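Local coordinates for protein Ala-tRNApro hydrolase ProX (PDB 1WDV) that probably hydrolyses mischarged alanyl-tRNA(Pro), acting in trans as a proofreading partner of prolyl-tRNA synthetase, at residues E39-K44 against L116-V121; V48-G53 against A75-R80; G54-V59 against V108-R113. All coordinates share one frame; numbering follows the deposited sequence.

Interaction 1 of 3, residues E39-K44 against L116-V121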
loop_
_atom_site.group_PDB
_atom_site.type_symbol
_atom_site.label_atom_id
_atom_site.label_comp_id
_atom_site.label_asym_id
_atom_site.label_seq_id
_atom_site.Cartn_x
_atom_site.Cartn_y
_atom_site.Cartn_z
ATOM N N GLU A 39 13.295 -1.281 -6.897
ATOM C CA GLU A 39 11.853 -1.323 -7.065
ATOM C C GLU A 39 11.167 -2.076 -5.939
ATOM O O GLU A 39 10.022 -1.765 -5.587
ATOM C CB GLU A 39 11.474 -1.993 -8.381
ATOM C CG GLU A 39 11.695 -1.078 -9.576
ATOM C CD GLU A 39 11.051 -1.618 -10.832
ATOM O OE1 GLU A 39 10.181 -2.508 -10.724
ATOM O OE2 GLU A 39 11.405 -1.152 -11.926
ATOM N N SER A 40 11.857 -3.061 -5.373
ATOM C CA SER A 40 11.272 -3.839 -4.289
ATOM C C SER A 40 11.046 -2.986 -3.043
ATOM O O SER A 40 10.291 -3.382 -2.156
ATOM C CB SER A 40 12.139 -5.066 -3.946
ATOM O OG SER A 40 13.338 -4.698 -3.274
ATOM N N GLU A 41 11.701 -1.837 -2.983
ATOM C CA GLU A 41 11.516 -0.914 -1.851
ATOM C C GLU A 41 10.433 0.127 -2.077
ATOM O O GLU A 41 10.152 0.935 -1.180
ATOM C CB GLU A 41 12.827 -0.219 -1.509
ATOM C CG GLU A 41 13.811 -1.235 -0.954
ATOM C CD GLU A 41 15.244 -0.770 -1.050
ATOM O OE1 GLU A 41 15.782 -0.236 -0.056
ATOM O OE2 GLU A 41 15.848 -0.955 -2.128
ATOM N N ILE A 42 9.861 0.153 -3.283
ATOM C CA ILE A 42 8.747 1.061 -3.601
ATOM C C ILE A 42 7.521 0.141 -3.513
ATOM O O ILE A 42 7.315 -0.719 -4.385
ATOM C CB ILE A 42 8.823 1.601 -5.033
ATOM C CG1 ILE A 42 10.162 2.306 -5.262
ATOM C CG2 ILE A 42 7.641 2.543 -5.287
ATOM C CD1 ILE A 42 10.475 3.532 -4.307
ATOM N N VAL A 43 6.691 0.308 -2.502
ATOM C CA VAL A 43 5.574 -0.613 -2.369
ATOM C C VAL A 43 4.271 -0.033 -2.863
ATOM O O VAL A 43 4.025 1.162 -2.734
ATOM C CB VAL A 43 5.395 -1.074 -0.907
ATOM C CG1 VAL A 43 6.619 -1.851 -0.467
ATOM C CG2 VAL A 43 5.213 0.142 0.015
ATOM N N LYS A 44 3.443 -0.889 -3.448
ATOM C CA LYS A 44 2.161 -0.397 -3.919
ATOM C C LYS A 44 1.054 -0.958 -3.053
ATOM O O LYS A 44 1.148 -2.089 -2.595
ATOM C CB LYS A 44 1.960 -0.766 -5.385
ATOM C CG LYS A 44 2.370 -2.155 -5.757
ATOM C CD LYS A 44 2.914 -2.152 -7.189
ATOM C CE LYS A 44 3.203 -3.553 -7.719
ATOM N NZ LYS A 44 3.455 -3.525 -9.197
ATOM N N LEU A 116 8.767 -7.885 5.091
ATOM C CA LEU A 116 9.074 -7.759 6.505
ATOM C C LEU A 116 10.532 -7.597 6.937
ATOM O O LEU A 116 10.810 -6.951 7.961
ATOM C CB LEU A 116 8.390 -8.901 7.259
ATOM C CG LEU A 116 6.868 -8.708 7.263
ATOM C CD1 LEU A 116 6.235 -9.915 7.918
ATOM C CD2 LEU A 116 6.511 -7.431 8.032
ATOM N N SER A 117 11.468 -8.150 6.164
ATOM C CA SER A 117 12.875 -8.002 6.512
ATOM C C SER A 117 13.424 -6.637 6.111
ATOM O O SER A 117 14.515 -6.248 6.532
ATOM C CB SER A 117 13.719 -9.083 5.833
ATOM O OG SER A 117 13.632 -8.939 4.436
ATOM N N ARG A 118 12.667 -5.891 5.306
ATOM C CA ARG A 118 13.139 -4.568 4.884
ATOM C C ARG A 118 12.816 -3.522 5.951
ATOM O O ARG A 118 11.664 -3.388 6.376
ATOM C CB ARG A 118 12.506 -4.173 3.534
ATOM C CG ARG A 118 13.146 -2.919 2.912
ATOM C CD ARG A 118 14.471 -3.234 2.218
ATOM N NE ARG A 118 14.258 -3.913 0.941
ATOM C CZ ARG A 118 15.261 -4.269 0.148
ATOM N NH1 ARG A 118 16.513 -4.024 0.526
ATOM N NH2 ARG A 118 15.017 -4.812 -1.037
ATOM N N LYS A 119 13.824 -2.787 6.410
ATOM C CA LYS A 119 13.558 -1.810 7.459
ATOM C C LYS A 119 12.796 -0.596 6.981
ATOM O O LYS A 119 11.999 -0.035 7.733
ATOM C CB LYS A 119 14.869 -1.360 8.117
ATOM C CG LYS A 119 15.590 -2.539 8.767
ATOM C CD LYS A 119 16.454 -2.124 9.949
ATOM C CE LYS A 119 16.722 -3.331 10.854
ATOM N NZ LYS A 119 17.459 -2.940 12.084
ATOM N N LYS A 120 13.022 -0.203 5.734
ATOM C CA LYS A 120 12.383 0.991 5.205
ATOM C C LYS A 120 11.884 0.785 3.783
ATOM O O LYS A 120 12.591 0.235 2.923
ATOM C CB LYS A 120 13.397 2.139 5.248
ATOM C CG LYS A 120 12.947 3.456 4.662
ATOM C CD LYS A 120 14.011 4.526 4.951
ATOM C CE LYS A 120 14.249 4.658 6.466
ATOM N NZ LYS A 120 15.327 5.649 6.833
ATOM N N VAL A 121 10.640 1.181 3.546
ATOM C CA VAL A 121 10.062 1.091 2.197
ATOM C C VAL A 121 9.328 2.389 1.949
ATOM O O VAL A 121 9.162 3.213 2.867
ATOM C CB VAL A 121 9.094 -0.114 2.003
ATOM C CG1 VAL A 121 9.878 -1.440 2.183
ATOM C CG2 VAL A 121 7.936 -0.039 2.991
HETATM O O HOH W 1 11.854 -4.546 -0.063
HETATM O O HOH W 2 15.002 0.884 2.213
#

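Interaction 2 of 3, residues V48-G53 against A75-R80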
loop_
_atom_site.group_PDB
_atom_site.type_symbol
_atom_site.label_atom_id
_atom_site.label_comp_id
_atom_site.label_asym_id
_atom_site.label_seq_id
_atom_site.Cartn_x
_atom_site.Cartn_y
_atom_site.Cartn_z
ATOM N N VAL A 48 -8.208 -4.538 -3.554
ATOM C CA VAL A 48 -8.772 -5.785 -4.059
ATOM C C VAL A 48 -10.205 -5.912 -3.538
ATOM O O VAL A 48 -10.482 -5.567 -2.384
ATOM C CB VAL A 48 -7.903 -6.968 -3.575
ATOM C CG1 VAL A 48 -8.508 -8.313 -3.975
ATOM C CG2 VAL A 48 -6.503 -6.830 -4.203
ATOM N N LEU A 49 -11.099 -6.412 -4.395
ATOM C CA LEU A 49 -12.505 -6.541 -4.025
ATOM C C LEU A 49 -12.983 -7.973 -4.064
ATOM O O LEU A 49 -12.659 -8.691 -5.005
ATOM C CB LEU A 49 -13.359 -5.757 -5.014
ATOM C CG LEU A 49 -12.922 -4.311 -5.268
ATOM C CD1 LEU A 49 -13.819 -3.719 -6.361
ATOM C CD2 LEU A 49 -13.034 -3.500 -3.988
ATOM N N ASP A 50 -13.756 -8.413 -3.072
ATOM C CA ASP A 50 -14.302 -9.749 -3.181
ATOM C C ASP A 50 -15.729 -9.599 -3.726
ATOM O O ASP A 50 -16.194 -8.481 -3.973
ATOM C CB ASP A 50 -14.246 -10.542 -1.847
ATOM C CG ASP A 50 -15.100 -9.950 -0.724
ATOM O OD1 ASP A 50 -16.184 -9.400 -0.989
ATOM O OD2 ASP A 50 -14.673 -10.073 0.466
ATOM N N ASN A 51 -16.426 -10.703 -3.966
ATOM C CA ASN A 51 -17.770 -10.581 -4.515
ATOM C C ASN A 51 -18.909 -10.385 -3.511
ATOM O O ASN A 51 -20.083 -10.581 -3.855
ATOM C CB ASN A 51 -18.058 -11.783 -5.416
ATOM C CG ASN A 51 -18.172 -13.084 -4.638
ATOM O OD1 ASN A 51 -17.846 -13.157 -3.451
ATOM N ND2 ASN A 51 -18.641 -14.122 -5.316
ATOM N N ALA A 52 -18.584 -9.985 -2.285
ATOM C CA ALA A 52 -19.591 -9.760 -1.265
ATOM C C ALA A 52 -19.399 -8.444 -0.525
ATOM O O ALA A 52 -19.668 -8.356 0.667
ATOM C CB ALA A 52 -19.604 -10.932 -0.263
ATOM N N GLY A 53 -18.902 -7.425 -1.232
ATOM C CA GLY A 53 -18.711 -6.128 -0.619
ATOM C C GLY A 53 -17.427 -5.926 0.171
ATOM O O GLY A 53 -17.202 -4.844 0.717
ATOM N N ALA A 75 -9.096 -14.441 1.168
ATOM C CA ALA A 75 -10.443 -13.888 1.319
ATOM C C ALA A 75 -11.489 -14.972 1.542
ATOM O O ALA A 75 -12.496 -14.746 2.220
ATOM C CB ALA A 75 -10.817 -13.053 0.074
ATOM N N GLY A 76 -11.251 -16.139 0.949
ATOM C CA GLY A 76 -12.193 -17.235 1.061
ATOM C C GLY A 76 -13.363 -17.023 0.120
ATOM O O GLY A 76 -14.376 -17.710 0.209
ATOM N N LYS A 77 -13.210 -16.069 -0.795
ATOM C CA LYS A 77 -14.247 -15.705 -1.761
ATOM C C LYS A 77 -13.577 -15.252 -3.050
ATOM O O LYS A 77 -12.420 -14.868 -3.036
ATOM C CB LYS A 77 -15.063 -14.506 -1.237
ATOM C CG LYS A 77 -15.941 -14.797 -0.048
ATOM C CD LYS A 77 -16.580 -13.530 0.458
ATOM C CE LYS A 77 -17.488 -13.846 1.647
ATOM N NZ LYS A 77 -17.776 -12.617 2.422
ATOM N N PRO A 78 -14.311 -15.279 -4.176
ATOM C CA PRO A 78 -13.750 -14.847 -5.454
ATOM C C PRO A 78 -13.313 -13.381 -5.313
ATOM O O PRO A 78 -14.026 -12.582 -4.695
ATOM C CB PRO A 78 -14.929 -14.985 -6.419
ATOM C CG PRO A 78 -15.743 -16.115 -5.801
ATOM C CD PRO A 78 -15.696 -15.758 -4.334
ATOM N N VAL A 79 -12.172 -13.021 -5.891
ATOM C CA VAL A 79 -11.706 -11.627 -5.806
ATOM C C VAL A 79 -11.221 -11.084 -7.137
ATOM O O VAL A 79 -11.010 -11.830 -8.100
ATOM C CB VAL A 79 -10.517 -11.455 -4.816
ATOM C CG1 VAL A 79 -10.967 -11.804 -3.409
ATOM C CG2 VAL A 79 -9.338 -12.322 -5.237
ATOM N N ARG A 80 -11.041 -9.770 -7.183
ATOM C CA ARG A 80 -10.516 -9.131 -8.385
ATOM C C ARG A 80 -9.888 -7.829 -7.961
ATOM O O ARG A 80 -10.095 -7.366 -6.848
ATOM C CB ARG A 80 -11.620 -8.843 -9.419
ATOM C CG ARG A 80 -12.617 -7.731 -9.028
ATOM C CD ARG A 80 -13.485 -7.397 -10.240
ATOM N NE ARG A 80 -14.610 -6.508 -9.929
ATOM C CZ ARG A 80 -14.545 -5.184 -9.803
ATOM N NH1 ARG A 80 -13.392 -4.556 -9.957
ATOM N NH2 ARG A 80 -15.653 -4.473 -9.547
HETATM O O HOH W 3 -14.665 -10.473 -6.934
HETATM O O HOH W 4 -16.173 -9.646 2.806
#

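Interaction 3 of 3, residues G54-V59 against V108-R113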
loop_
_atom_site.group_PDB
_atom_site.type_symbol
_atom_site.label_atom_id
_atom_site.label_comp_id
_atom_site.label_asym_id
_atom_site.label_seq_id
_atom_site.Cartn_x
_atom_site.Cartn_y
_atom_site.Cartn_z
ATOM N N GLY A 54 -16.572 -6.938 0.218
ATOM C CA GLY A 54 -15.330 -6.811 0.972
ATOM C C GLY A 54 -14.258 -6.040 0.211
ATOM O O GLY A 54 -14.140 -6.154 -1.014
ATOM N N VAL A 55 -13.487 -5.240 0.937
ATOM C CA VAL A 55 -12.458 -4.440 0.299
ATOM C C VAL A 55 -11.168 -4.627 1.061
ATOM O O VAL A 55 -11.138 -4.514 2.291
ATOM C CB VAL A 55 -12.826 -2.951 0.289
ATOM C CG1 VAL A 55 -11.752 -2.158 -0.475
ATOM C CG2 VAL A 55 -14.227 -2.772 -0.373
ATOM N N TYR A 56 -10.099 -4.888 0.320
ATOM C CA TYR A 56 -8.787 -5.085 0.908
ATOM C C TYR A 56 -7.751 -4.131 0.303
ATOM O O TYR A 56 -7.890 -3.714 -0.850
ATOM C CB TYR A 56 -8.307 -6.509 0.640
ATOM C CG TYR A 56 -9.260 -7.594 1.058
ATOM C CD1 TYR A 56 -10.346 -7.927 0.248
ATOM C CD2 TYR A 56 -9.075 -8.286 2.254
ATOM C CE1 TYR A 56 -11.238 -8.930 0.608
ATOM C CE2 TYR A 56 -9.986 -9.307 2.631
ATOM C CZ TYR A 56 -11.054 -9.607 1.788
ATOM O OH TYR A 56 -11.975 -10.578 2.125
ATOM N N ALA A 57 -6.750 -3.768 1.097
ATOM C CA ALA A 57 -5.627 -2.932 0.636
ATOM C C ALA A 57 -4.464 -3.911 0.831
ATOM O O ALA A 57 -4.197 -4.349 1.938
ATOM C CB ALA A 57 -5.454 -1.705 1.524
ATOM N N VAL A 58 -3.787 -4.239 -0.265
ATOM C CA VAL A 58 -2.730 -5.240 -0.249
ATOM C C VAL A 58 -1.407 -4.584 -0.639
ATOM O O VAL A 58 -1.249 -4.107 -1.759
ATOM C CB VAL A 58 -3.101 -6.373 -1.261
ATOM C CG1 VAL A 58 -2.101 -7.551 -1.136
ATOM C CG2 VAL A 58 -4.551 -6.851 -0.977
ATOM N N VAL A 59 -0.457 -4.585 0.294
ATOM C CA VAL A 59 0.835 -3.961 0.080
ATOM C C VAL A 59 1.860 -4.969 -0.391
ATOM O O VAL A 59 2.171 -5.936 0.322
ATOM C CB VAL A 59 1.351 -3.298 1.385
ATOM C CG1 VAL A 59 2.629 -2.578 1.120
ATOM C CG2 VAL A 59 0.286 -2.309 1.911
ATOM N N VAL A 108 -9.655 -3.881 4.701
ATOM C CA VAL A 108 -8.785 -4.799 5.410
ATOM C C VAL A 108 -7.383 -4.748 4.837
ATOM O O VAL A 108 -7.197 -4.969 3.630
ATOM C CB VAL A 108 -9.340 -6.205 5.272
ATOM C CG1 VAL A 108 -8.389 -7.211 5.905
ATOM C CG2 VAL A 108 -10.739 -6.249 5.901
ATOM N N LEU A 109 -6.394 -4.506 5.699
ATOM C CA LEU A 109 -5.008 -4.416 5.236
ATOM C C LEU A 109 -4.270 -5.761 5.239
ATOM O O LEU A 109 -4.354 -6.522 6.213
ATOM C CB LEU A 109 -4.249 -3.415 6.120
ATOM C CG LEU A 109 -2.773 -3.138 5.810
ATOM C CD1 LEU A 109 -2.698 -2.444 4.456
ATOM C CD2 LEU A 109 -2.160 -2.257 6.893
ATOM N N VAL A 110 -3.570 -6.042 4.146
ATOM C CA VAL A 110 -2.786 -7.285 3.982
ATOM C C VAL A 110 -1.383 -6.856 3.546
ATOM O O VAL A 110 -1.239 -6.048 2.639
ATOM C CB VAL A 110 -3.402 -8.197 2.874
ATOM C CG1 VAL A 110 -2.562 -9.462 2.687
ATOM C CG2 VAL A 110 -4.852 -8.564 3.222
ATOM N N VAL A 111 -0.346 -7.408 4.176
ATOM C CA VAL A 111 1.037 -7.035 3.839
ATOM C C VAL A 111 1.802 -8.265 3.379
ATOM O O VAL A 111 1.775 -9.300 4.048
ATOM C CB VAL A 111 1.747 -6.408 5.072
ATOM C CG1 VAL A 111 3.202 -6.080 4.750
ATOM C CG2 VAL A 111 1.045 -5.098 5.440
ATOM N N ASP A 112 2.446 -8.185 2.215
ATOM C CA ASP A 112 3.211 -9.338 1.755
ATOM C C ASP A 112 4.418 -9.576 2.655
ATOM O O ASP A 112 5.192 -8.659 2.918
ATOM C CB ASP A 112 3.684 -9.185 0.326
ATOM C CG ASP A 112 4.197 -10.504 -0.222
ATOM O OD1 ASP A 112 5.309 -10.945 0.158
ATOM O OD2 ASP A 112 3.475 -11.144 -0.989
ATOM N N ARG A 113 4.607 -10.816 3.105
ATOM C CA ARG A 113 5.694 -11.076 4.049
ATOM C C ARG A 113 7.093 -10.834 3.505
ATOM O O ARG A 113 8.012 -10.637 4.294
ATOM C CB ARG A 113 5.596 -12.504 4.645
ATOM C CG ARG A 113 6.534 -13.517 4.055
ATOM C CD ARG A 113 6.332 -14.922 4.598
ATOM N NE ARG A 113 4.968 -15.410 4.455
ATOM C CZ ARG A 113 4.082 -15.471 5.444
ATOM N NH1 ARG A 113 4.395 -15.071 6.677
ATOM N NH2 ARG A 113 2.866 -15.946 5.200
#

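Interaction 1 of 3, residues E39-K44 against L116-V121
Glu-41, ending the 3-10 turn 39-41, and Val-121, which begins strand 121-124, bring the two backbones closest, CA atoms 4.7 Å apart. The carbonyl O of Glu-41 rests 3.4 Å from CA of Val-121, but no main-chain hydrogen bond joins the segments; Glu-41 and Val-43 instead bond through the backbone to Tyr-122. On the buried side CG1 of Val-43 meets CB of Val-121 at 3.9 Å, the two side chains crossing at about a right angle. Branched valines suit this spot, where Phe-134 touches both.

The CG of Arg-118 stands opposite its backbone N (chi1 -170°), and bends at chi2 and chi3 curl the chain so that the guanidinium lies over Glu-41. The CG of Glu-41 sits 3.2 Å above the guanidinium plane, toward its rim, and the carboxylate is stacked, only 17° from that plane. OE1 of Glu-41 and NH1 of Arg-118, 3.9 Å apart, therefore form a long salt bridge of charge alone, with no N-H aimed at the oxygen. At the edge, NH2 of Arg-118 makes a weak, bent bond to OG of Ser-40 (2.8 Å), whose hydroxyl also bonds Ser-38, as does OE2 of Glu-41. NE of Arg-118 gives its hydrogen to an in-plane water 2.7 Å away, which donates to O of Ser-40. A second water donates to both OE1 of Glu-41 and O of Lys-120. Were Arg-118 replaced by an alanine, the Glu-41 carboxylate would probably lose its stacked positive charge and the first water its NE donor. The polar half thus relies on stacking, water and charge rather than on straight direct bonds.

Interaction 2 of 3, residues V48-G53 against A75-R80
Leu-49 and Arg-80 form an antiparallel hydrogen-bonded pair: N of Leu-49 gives a nearly straight bond (172°) to O of Arg-80 at 2.8 Å, and N of Arg-80 returns one to O of Leu-49 at 2.9 Å. With the adjoining non-hydrogen-bonded pair, Asp-50 and Val-79, whose CA atoms are 4.1 Å apart, this is the tight part. CG1 of Val-48 packs 3.8 Å from CB of Val-79 on the side facing helix 68-75, where compact branched residues fit. On the other face CD1 of Leu-49 lies 3.4 Å above the guanidinium plane of Arg-80, offset to its rim, while NH1 of that arginine is salt-bridged to Glu-86.

Beyond Asp-50 the segments join more loosely. N of Asn-51 makes only a weak bond to O of Pro-78, and the amide of Asn-51 leans on the proline ring. The extended Lys-77 chain runs past Asp-50 toward CB of Ala-52; a water that donates to OD2 of Asp-50, itself bonded to OH of Tyr-56, accepts only a weak bond from NZ.

OD1 of Asp-50 accepts from N of Ala-52, closing an Asx turn that starts the hairpin to strand 55-61. The whole is a short antiparallel edge strand, 79-81, laid against strand 43-50 of a mixed sheet.

Interaction 3 of 3, residues G54-V59 against V108-R113
Tyr-56 and Val-108 are partners at the start of a parallel strand pair, their side chains lying side by side and pointing the same way. Strands 55-59 and 108-112 run 4.6 Å apart at closest, 24° from exactly parallel. Five backbone bonds join them, from N of Val-108 to O of Val-55 at one end to N of Asp-112 to O of Val-59 at the other.

With its CG opposite the carbonyl carbon (chi1 -53°), Tyr-56 sets CD2 3.7 Å from CB of Val-108, an oblique approach, and CG2 of Val-110 approaches the same CD2, less closely and also obliquely. The hydroxyl reaches on to Asp-50, so the tyrosine supplies both an apolar flank and a polar end. Val-58 and Val-110 follow on that face, more loosely, with CG2 of Val-58 4.2 Å from CB of Val-110. Helix 68-75 covers these residues, touching Tyr-56, Val-58 and Val-110.

The other face carries Ala-57, Val-59, Leu-109 and Val-111. Leu-109 is the one that reaches across: CG stands opposite its backbone N (chi1 -179°) and the next turn brings CD1 back toward the neighbouring strand, 3.5 Å from O of Ala-57 and 3.9 Å from CG2 of Val-59. The small methyl of Ala-57 suits this spot, its CB 4.1 Å from the same CD1.

At the far end Asp-112 is buried; OD1 takes the nearby backbone N of Ile-114, while OD2 takes N of Val-150 and the hydroxyl of Ser-151, tying the strand end to the C-terminal segment. Neighbouring parallel strands, valine-rich, with helix 68-75 on one face and helix 136-143 on the other, form the centre of the mixed five-stranded sheet of this alpha/beta editing domain.

Overall arrangement
From the N terminus, residues 39-44 open interaction 1 and lead into strand 43-50, whose far end enters interaction 2. The chain turns back into strand 55-61, the first half of interaction 3, and after helix 68-75 residues 75-80 close the loop of interaction 2. Helix 84-91 follows, then residues 108-113 close interaction 3, crossing interaction 2 because their segments alternate. Residues 116-121 finally close interaction 1, so both other loops nest inside it. Interactions 2 and 3 join neighbouring strands of the five-stranded sheet and touch through Asp-50 and Tyr-56, whereas interaction 1, about 26 Å from interaction 2 between centres, links this sheet to the three-stranded one.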